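Local atomic coordinates of phosphatidylglycerol lysyltransferase C-terminal domain-containing protein (Bacteroides thetaiotaomicron, PDB entry 2HQY), a protein that is of uncharacterised function but binds coenzyme A and is probably a GNAT-like acyl- or aminoacyl-transferase related to phosphatidylglycerol lysyltransferases. Residues Ala17-Ser22 and Asp50-Lys55; Tyr123-Ser128 and Tyr282-Ile287. All blocks are in the same frame, centred on the assembly; numbering follows the deposited sequence.

Contact 1 (Ala17-Ser22 and Asp50-Lys55); sequences AFTMKS and DFLVFK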
ATOM      1  N   ALA A  17       8.085   0.213  21.184  1.00 18.95           N
ATOM      2  CA  ALA A  17       8.987   0.669  22.246  1.00 19.55           C
ATOM      3  C   ALA A  17       8.691   2.126  22.606  1.00 19.82           C
ATOM      4  O   ALA A  17       8.824   2.534  23.770  1.00 20.95           O
ATOM      5  CB  ALA A  17      10.429   0.510  21.833  1.00 19.05           C
ATOM      6  N   PHE A  18       8.320   2.904  21.593  1.00 19.29           N
ATOM      7  CA  PHE A  18       7.934   4.296  21.780  1.00 18.73           C
ATOM      8  C   PHE A  18       6.477   4.433  22.229  1.00 18.18           C
ATOM      9  O   PHE A  18       6.177   5.231  23.114  1.00 18.30           O
ATOM     10  CB  PHE A  18       8.134   5.098  20.472  1.00 19.25           C
ATOM     11  CG  PHE A  18       9.554   5.506  20.201  1.00 19.06           C
ATOM     12  CD1 PHE A  18      10.042   6.728  20.664  1.00 20.20           C
ATOM     13  CD2 PHE A  18      10.397   4.687  19.450  1.00 20.03           C
ATOM     14  CE1 PHE A  18      11.373   7.111  20.438  1.00 20.67           C
ATOM     15  CE2 PHE A  18      11.727   5.062  19.205  1.00 20.39           C
ATOM     16  CZ  PHE A  18      12.217   6.281  19.698  1.00 20.79           C
ATOM     17  N   THR A  19       5.549   3.741  21.561  1.00 18.37           N
ATOM     18  CA  THR A  19       4.131   4.004  21.815  1.00 17.46           C
ATOM     19  C   THR A  19       3.671   3.425  23.165  1.00 17.34           C
ATOM     20  O   THR A  19       2.850   4.039  23.845  1.00 18.03           O
ATOM     21  CB  THR A  19       3.203   3.462  20.676  1.00 18.18           C
ATOM     22  OG1 THR A  19       3.484   2.076  20.481  1.00 17.51           O
ATOM     23  CG2 THR A  19       3.424   4.224  19.355  1.00 17.30           C
ATOM     24  N   MET A  20       4.183   2.260  23.572  1.00 16.91           N
ATOM     25  CA  MET A  20       3.597   1.630  24.754  1.00 17.69           C
ATOM     26  C   MET A  20       3.825   2.506  25.989  1.00 18.21           C
ATOM     27  O   MET A  20       2.918   2.677  26.791  1.00 17.65           O
ATOM     28  CB  MET A  20       4.064   0.177  24.971  1.00 18.07           C
ATOM     29  CG  MET A  20       3.468  -0.810  23.927  1.00 17.58           C
ATOM     30  SD  MET A  20       1.668  -1.025  23.939  1.00 11.93           S
ATOM     31  CE  MET A  20       1.411  -1.898  25.457  1.00 20.84           C
ATOM     32  N   LYS A  21       5.011   3.101  26.095  1.00 20.02           N
ATOM     33  CA  LYS A  21       5.349   3.907  27.269  1.00 21.04           C
ATOM     34  C   LYS A  21       4.744   5.305  27.227  1.00 21.66           C
ATOM     35  O   LYS A  21       4.825   6.041  28.217  1.00 22.00           O
ATOM     36  CB  LYS A  21       6.871   4.002  27.447  1.00 21.38           C
ATOM     37  CG  LYS A  21       7.578   4.830  26.405  1.00 21.62           C
ATOM     38  CD  LYS A  21       9.048   5.023  26.783  1.00 28.70           C
ATOM     39  CE  LYS A  21       9.871   5.546  25.599  1.00 30.50           C
ATOM     40  NZ  LYS A  21       9.754   7.028  25.322  1.00 31.21           N
ATOM     41  N   SER A  22       4.176   5.681  26.082  1.00 21.19           N
ATOM     42  CA  SER A  22       3.664   7.042  25.876  1.00 21.29           C
ATOM     43  C   SER A  22       2.305   7.208  26.538  1.00 21.52           C
ATOM     44  O   SER A  22       1.667   6.223  26.913  1.00 21.63           O
ATOM     45  CB  SER A  22       3.558   7.363  24.383  1.00 21.37           C
ATOM     46  OG  SER A  22       2.396   6.771  23.815  1.00 23.08           O
ATOM     47  N   ASP A  50      15.535  11.215  19.209  1.00 27.72           N
ATOM     48  CA  ASP A  50      14.792  10.465  20.267  1.00 26.77           C
ATOM     49  C   ASP A  50      13.226  10.516  20.181  1.00 25.12           C
ATOM     50  O   ASP A  50      12.508  10.168  21.141  1.00 25.03           O
ATOM     51  CB  ASP A  50      15.247  10.882  21.673  1.00 28.29           C
ATOM     52  CG  ASP A  50      16.696  10.446  22.000  1.00 30.67           C
ATOM     53  OD1 ASP A  50      17.056   9.281  21.713  1.00 35.14           O
ATOM     54  OD2 ASP A  50      17.465  11.258  22.568  1.00 35.01           O
ATOM     55  N   PHE A  51      12.698  10.960  19.050  1.00 22.83           N
ATOM     56  CA  PHE A  51      11.251  10.875  18.825  1.00 20.20           C
ATOM     57  C   PHE A  51      10.946   9.909  17.688  1.00 19.94           C
ATOM     58  O   PHE A  51      11.738   9.769  16.748  1.00 20.40           O
ATOM     59  CB  PHE A  51      10.690  12.219  18.400  1.00 20.14           C
ATOM     60  CG  PHE A  51      10.670  13.264  19.473  1.00 17.60           C
ATOM     61  CD1 PHE A  51       9.512  13.489  20.216  1.00 19.05           C
ATOM     62  CD2 PHE A  51      11.779  14.095  19.663  1.00 18.18           C
ATOM     63  CE1 PHE A  51       9.448  14.523  21.181  1.00 20.41           C
ATOM     64  CE2 PHE A  51      11.745  15.124  20.608  1.00 19.03           C
ATOM     65  CZ  PHE A  51      10.568  15.338  21.376  1.00 21.48           C
ATOM     66  N   LEU A  52       9.762   9.312  17.754  1.00 17.95           N
ATOM     67  CA  LEU A  52       9.223   8.495  16.672  1.00 17.29           C
ATOM     68  C   LEU A  52       8.321   9.415  15.857  1.00 16.85           C
ATOM     69  O   LEU A  52       7.380  10.009  16.410  1.00 18.00           O
ATOM     70  CB  LEU A  52       8.416   7.337  17.252  1.00 16.71           C
ATOM     71  CG  LEU A  52       7.566   6.527  16.270  1.00 16.70           C
ATOM     72  CD1 LEU A  52       8.420   5.948  15.159  1.00 17.43           C
ATOM     73  CD2 LEU A  52       6.798   5.439  17.035  1.00 17.22           C
ATOM     74  N   VAL A  53       8.581   9.529  14.565  1.00 16.44           N
ATOM     75  CA  VAL A  53       7.774  10.403  13.687  1.00 17.37           C
ATOM     76  C   VAL A  53       7.209   9.660  12.473  1.00 17.74           C
ATOM     77  O   VAL A  53       7.859   8.771  11.959  1.00 17.77           O
ATOM     78  CB  VAL A  53       8.617  11.636  13.261  1.00 18.50           C
ATOM     79  CG1 VAL A  53       8.947  12.502  14.499  1.00 17.90           C
ATOM     80  CG2 VAL A  53       9.931  11.198  12.601  1.00 20.41           C
ATOM     81  N   PHE A  54       5.992  10.002  12.044  1.00 17.96           N
ATOM     82  CA  PHE A  54       5.326   9.317  10.918  1.00 17.69           C
ATOM     83  C   PHE A  54       5.025  10.366   9.856  1.00 17.89           C
ATOM     84  O   PHE A  54       4.813  11.544  10.187  1.00 18.80           O
ATOM     85  CB  PHE A  54       4.038   8.627  11.351  1.00 17.66           C
ATOM     86  CG  PHE A  54       4.247   7.465  12.289  1.00 16.93           C
ATOM     87  CD1 PHE A  54       4.575   6.204  11.792  1.00 17.83           C
ATOM     88  CD2 PHE A  54       4.149   7.643  13.667  1.00 18.71           C
ATOM     89  CE1 PHE A  54       4.781   5.099  12.665  1.00 15.33           C
ATOM     90  CE2 PHE A  54       4.355   6.548  14.558  1.00 15.16           C
ATOM     91  CZ  PHE A  54       4.675   5.279  14.051  1.00 15.97           C
ATOM     92  N   LYS A  55       5.054   9.930   8.592  1.00 17.55           N
ATOM     93  CA  LYS A  55       4.798  10.782   7.415  1.00 16.67           C
ATOM     94  C   LYS A  55       3.805  10.009   6.544  1.00 17.35           C
ATOM     95  O   LYS A  55       4.023   8.797   6.285  1.00 16.31           O
ATOM     96  CB  LYS A  55       6.114  11.044   6.693  1.00 16.83           C
ATOM     97  CG  LYS A  55       6.060  11.793   5.361  1.00 16.17           C
ATOM     98  CD  LYS A  55       7.493  11.974   4.868  1.00 17.80           C
ATOM     99  CE  LYS A  55       7.607  12.859   3.605  1.00 17.40           C
ATOM    100  NZ  LYS A  55       9.065  12.988   3.196  1.00 16.04           N
TER
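F18 lays one face of its ring on L52, whose CB lies 3.9 Å from the ring centroid and 22° off the normal, a CH-pi contact displaced toward the rim of the ring. The methyl L52 CD2 lies 3.7 Å from F18 CB. With CG of L52 anti to the backbone N (chi1 169°), the isobutyl group turns in under the helix, and from there CD2 also comes within 4.3 Å of T19 CG2. This is the close-packed part: the C-terminal part of helix 12-19 resting on the start of strand 51-58, with no hydrogen bond between them. I15 of the same helix also touches L52, and V47 and F45 of the antiparallel neighbour, strand 44-48, reach F18 and L52 respectively, which makes this a helix-on-sheet contact in the N-terminal part of the chain. The loose side is the exposed side chain of D50, which comes no nearer than 5.5 Å to any atom of 17-22. Of this residue it is the backbone O that comes close, near the plane of the F18 ring at its edge, 3.3 Å from F18 CE1.

Contact 2 (Tyr123-Ser128 and Tyr282-Ile287); sequences YIYLRS and YQPVTI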
ATOM      1  N   TYR A 123     -13.664   7.322  20.349  1.00 16.83           N
ATOM      2  CA  TYR A 123     -14.487   6.987  21.495  1.00 16.78           C
ATOM      3  C   TYR A 123     -13.671   6.098  22.445  1.00 16.93           C
ATOM      4  O   TYR A 123     -13.207   5.016  22.052  1.00 16.18           O
ATOM      5  CB  TYR A 123     -15.725   6.229  21.015  1.00 17.20           C
ATOM      6  CG  TYR A 123     -16.760   7.120  20.391  1.00 18.72           C
ATOM      7  CD1 TYR A 123     -17.892   7.505  21.114  1.00 18.34           C
ATOM      8  CD2 TYR A 123     -16.592   7.600  19.083  1.00 17.38           C
ATOM      9  CE1 TYR A 123     -18.852   8.337  20.554  1.00 18.75           C
ATOM     10  CE2 TYR A 123     -17.534   8.427  18.501  1.00 17.95           C
ATOM     11  CZ  TYR A 123     -18.666   8.796  19.248  1.00 17.70           C
ATOM     12  OH  TYR A 123     -19.596   9.630  18.691  1.00 17.05           O
ATOM     13  N   ILE A 124     -13.514   6.562  23.681  1.00 16.67           N
ATOM     14  CA  ILE A 124     -12.752   5.852  24.718  1.00 18.15           C
ATOM     15  C   ILE A 124     -13.686   5.453  25.883  1.00 17.67           C
ATOM     16  O   ILE A 124     -14.481   6.258  26.372  1.00 17.27           O
ATOM     17  CB  ILE A 124     -11.524   6.699  25.179  1.00 19.34           C
ATOM     18  CG1 ILE A 124     -10.602   6.920  23.954  1.00 22.02           C
ATOM     19  CG2 ILE A 124     -10.798   6.032  26.382  1.00 19.07           C
ATOM     20  CD1 ILE A 124      -9.167   7.271  24.255  1.00 25.76           C
ATOM     21  N   TYR A 125     -13.611   4.186  26.259  1.00 16.96           N
ATOM     22  CA  TYR A 125     -14.471   3.578  27.273  1.00 17.39           C
ATOM     23  C   TYR A 125     -13.611   2.933  28.357  1.00 17.27           C
ATOM     24  O   TYR A 125     -12.440   2.629  28.122  1.00 17.78           O
ATOM     25  CB  TYR A 125     -15.297   2.473  26.610  1.00 16.71           C
ATOM     26  CG  TYR A 125     -16.120   2.926  25.422  1.00 16.87           C
ATOM     27  CD1 TYR A 125     -17.438   3.379  25.582  1.00 16.50           C
ATOM     28  CD2 TYR A 125     -15.578   2.885  24.138  1.00 16.29           C
ATOM     29  CE1 TYR A 125     -18.189   3.786  24.474  1.00 15.53           C
ATOM     30  CE2 TYR A 125     -16.297   3.292  23.041  1.00 16.14           C
ATOM     31  CZ  TYR A 125     -17.587   3.724  23.202  1.00 15.81           C
ATOM     32  OH  TYR A 125     -18.253   4.082  22.073  1.00 16.07           O
ATOM     33  N   LEU A 126     -14.182   2.739  29.541  1.00 17.51           N
ATOM     34  CA  LEU A 126     -13.533   1.935  30.582  1.00 17.31           C
ATOM     35  C   LEU A 126     -13.708   0.472  30.222  1.00 16.67           C
ATOM     36  O   LEU A 126     -14.821   0.030  29.941  1.00 17.52           O
ATOM     37  CB  LEU A 126     -14.172   2.172  31.944  1.00 16.72           C
ATOM     38  CG  LEU A 126     -13.995   3.580  32.543  1.00 17.89           C
ATOM     39  CD1 LEU A 126     -14.816   3.788  33.822  1.00 19.80           C
ATOM     40  CD2 LEU A 126     -12.503   3.883  32.768  1.00 19.62           C
ATOM     41  N   ARG A 127     -12.620  -0.287  30.243  1.00 17.85           N
ATOM     42  CA  ARG A 127     -12.716  -1.743  30.062  1.00 17.67           C
ATOM     43  C   ARG A 127     -13.669  -2.352  31.089  1.00 18.63           C
ATOM     44  O   ARG A 127     -14.442  -3.248  30.764  1.00 19.29           O
ATOM     45  CB  ARG A 127     -11.330  -2.388  30.163  1.00 18.21           C
ATOM     46  CG  ARG A 127     -11.271  -3.869  29.744  1.00 20.43           C
ATOM     47  CD  ARG A 127     -10.208  -4.635  30.538  1.00 22.90           C
ATOM     48  NE  ARG A 127     -10.811  -5.088  31.772  1.00 32.31           N
ATOM     49  CZ  ARG A 127     -11.353  -6.290  31.958  1.00 31.59           C
ATOM     50  NH1 ARG A 127     -11.338  -7.220  31.004  1.00 33.44           N
ATOM     51  NH2 ARG A 127     -11.887  -6.566  33.126  1.00 34.48           N
ATOM     52  N   SER A 128     -13.599  -1.862  32.326  1.00 19.11           N
ATOM     53  CA  SER A 128     -14.512  -2.267  33.390  1.00 20.54           C
ATOM     54  C   SER A 128     -16.006  -2.109  33.033  1.00 20.43           C
ATOM     55  O   SER A 128     -16.800  -3.009  33.345  1.00 22.11           O
ATOM     56  CB  SER A 128     -14.145  -1.601  34.736  1.00 19.81           C
ATOM     57  OG  SER A 128     -14.209  -0.190  34.686  1.00 21.36           O
ATOM     58  N   TYR A 282     -22.779   3.251  24.191  1.00 19.01           N
ATOM     59  CA  TYR A 282     -21.927   2.466  25.096  1.00 19.26           C
ATOM     60  C   TYR A 282     -21.229   3.345  26.153  1.00 19.32           C
ATOM     61  O   TYR A 282     -20.370   2.869  26.892  1.00 19.24           O
ATOM     62  CB  TYR A 282     -20.901   1.648  24.300  1.00 19.29           C
ATOM     63  CG  TYR A 282     -21.403   0.268  23.931  1.00 19.97           C
ATOM     64  CD1 TYR A 282     -21.855  -0.014  22.640  1.00 19.74           C
ATOM     65  CD2 TYR A 282     -21.455  -0.755  24.887  1.00 19.82           C
ATOM     66  CE1 TYR A 282     -22.327  -1.297  22.298  1.00 18.41           C
ATOM     67  CE2 TYR A 282     -21.930  -2.037  24.566  1.00 18.69           C
ATOM     68  CZ  TYR A 282     -22.368  -2.307  23.278  1.00 18.16           C
ATOM     69  OH  TYR A 282     -22.838  -3.571  22.968  1.00 18.94           O
ATOM     70  N   GLN A 283     -21.582   4.629  26.198  1.00 19.53           N
ATOM     71  CA  GLN A 283     -21.225   5.513  27.323  1.00 19.81           C
ATOM     72  C   GLN A 283     -19.723   5.740  27.478  1.00 20.00           C
ATOM     73  O   GLN A 283     -19.147   5.363  28.509  1.00 20.05           O
ATOM     74  CB  GLN A 283     -21.760   4.955  28.657  1.00 19.99           C
ATOM     75  CG  GLN A 283     -23.181   4.431  28.663  1.00 21.77           C
ATOM     76  CD  GLN A 283     -24.196   5.512  28.359  1.00 24.74           C
ATOM     77  OE1 GLN A 283     -24.106   6.627  28.875  1.00 26.26           O
ATOM     78  NE2 GLN A 283     -25.167   5.190  27.510  1.00 26.36           N
ATOM     79  N   PRO A 284     -19.082   6.405  26.489  1.00 20.58           N
ATOM     80  CA  PRO A 284     -17.645   6.647  26.584  1.00 20.80           C
ATOM     81  C   PRO A 284     -17.295   7.580  27.748  1.00 21.24           C
ATOM     82  O   PRO A 284     -18.091   8.472  28.088  1.00 21.31           O
ATOM     83  CB  PRO A 284     -17.329   7.323  25.251  1.00 20.82           C
ATOM     84  CG  PRO A 284     -18.616   7.998  24.861  1.00 20.35           C
ATOM     85  CD  PRO A 284     -19.653   7.004  25.271  1.00 20.51           C
ATOM     86  N   VAL A 285     -16.131   7.361  28.356  1.00 21.70           N
ATOM     87  CA  VAL A 285     -15.612   8.272  29.384  1.00 21.77           C
ATOM     88  C   VAL A 285     -14.963   9.490  28.730  1.00 22.14           C
ATOM     89  O   VAL A 285     -14.900  10.561  29.321  1.00 20.65           O
ATOM     90  CB  VAL A 285     -14.598   7.590  30.357  1.00 21.86           C
ATOM     91  CG1 VAL A 285     -15.327   6.684  31.329  1.00 23.33           C
ATOM     92  CG2 VAL A 285     -13.541   6.812  29.607  1.00 21.97           C
ATOM     93  N   THR A 286     -14.492   9.325  27.493  1.00 21.86           N
ATOM     94  CA  THR A 286     -13.770  10.386  26.805  1.00 22.54           C
ATOM     95  C   THR A 286     -14.089  10.327  25.328  1.00 21.84           C
ATOM     96  O   THR A 286     -14.138   9.242  24.741  1.00 21.30           O
ATOM     97  CB  THR A 286     -12.241  10.206  26.947  1.00 22.68           C
ATOM     98  OG1 THR A 286     -11.873  10.377  28.313  1.00 24.84           O
ATOM     99  CG2 THR A 286     -11.471  11.228  26.094  1.00 24.90           C
ATOM    100  N   ILE A 287     -14.327  11.493  24.737  1.00 20.62           N
ATOM    101  CA  ILE A 287     -14.334  11.596  23.287  1.00 20.82           C
ATOM    102  C   ILE A 287     -13.065  12.364  22.929  1.00 20.81           C
ATOM    103  O   ILE A 287     -12.925  13.561  23.246  1.00 19.87           O
ATOM    104  CB  ILE A 287     -15.636  12.238  22.775  1.00 21.00           C
ATOM    105  CG1 ILE A 287     -16.800  11.265  23.040  1.00 22.24           C
ATOM    106  CG2 ILE A 287     -15.528  12.541  21.278  1.00 20.69           C
ATOM    107  CD1 ILE A 287     -18.123  11.907  22.917  1.00 25.31           C
TER
HETATM  108  O   HOH W   1     -17.046   3.641  29.520  1.00 25.27           O
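The ring of Y125 has P284 over one face, with CB of the proline 4.1 Å from the ring centroid in a CH-pi contact, and the chain of the 282-284 loop running past its edge. There Y282 O approaches to 3.3 Å from Y125 CD1, close to the ring plane, and Q283 N also lies in plane; Y282 CB touches CE1. Y282 O is buried with no polar partner in the model. The ring of Y123 meets the same proline differently, edge-on, its CD1 3.8 Å from P284 CG, so the pyrrolidine ring bridges the two tyrosines. Replacing Y125 by an alanine would probably leave P284 and Y282 CB without their packing surface and K279 O without the hydroxyl that bonds to it.

Between the backbones, I124 and T286 form an antiparallel hydrogen-bonded pair. I124 N gives a bond of 2.9 Å to T286 O, whereas T286 N reaches I124 O at 3.3 Å. V285 N adds a weak bond to I124 O, and with V285 and T286 both opposite I124 this is a classic beta bulge. Its extra residue, with V285 CG1 set anti to the carbonyl carbon (chi1 -75°), brings that methyl across L126, 3.6 Å from L126 CG, the two side chains at about a right angle. One water accepts from L126 N and donates to Q283 O, linking strand 122-126 to the loop that precedes strand 286-295.

Strand 122-126 thus lies between strands 286-295 and 263-265, antiparallel to both, and leads from L126, the N-cap residue, into helix 127-132. Helix 273-281 packs against Y123 and I287, while Y282 touches helix 245-256 through A247 and N250.

How the contacts relate
Both segments of contact 1 precede those of contact 2 along the chain, and the centres of the two contacts lie 24 Å apart, with about 11 Å between nearest atoms. The first joins elements only 28 residues apart, a helix and a strand near the N-terminus; the second brings together segments separated by 154 residues, so the chain's last strand returns to strand 122-126. A continuous route of strand pairing links them: 51-58 with 61-69, then 92-96, then 286-295, which also pairs with 122-126. Contact 2 is the nearer to the ligand, the Y282 side chain being about 11 Å from bound coenzyme A, whereas contact 1 lies away from the coenzyme A site.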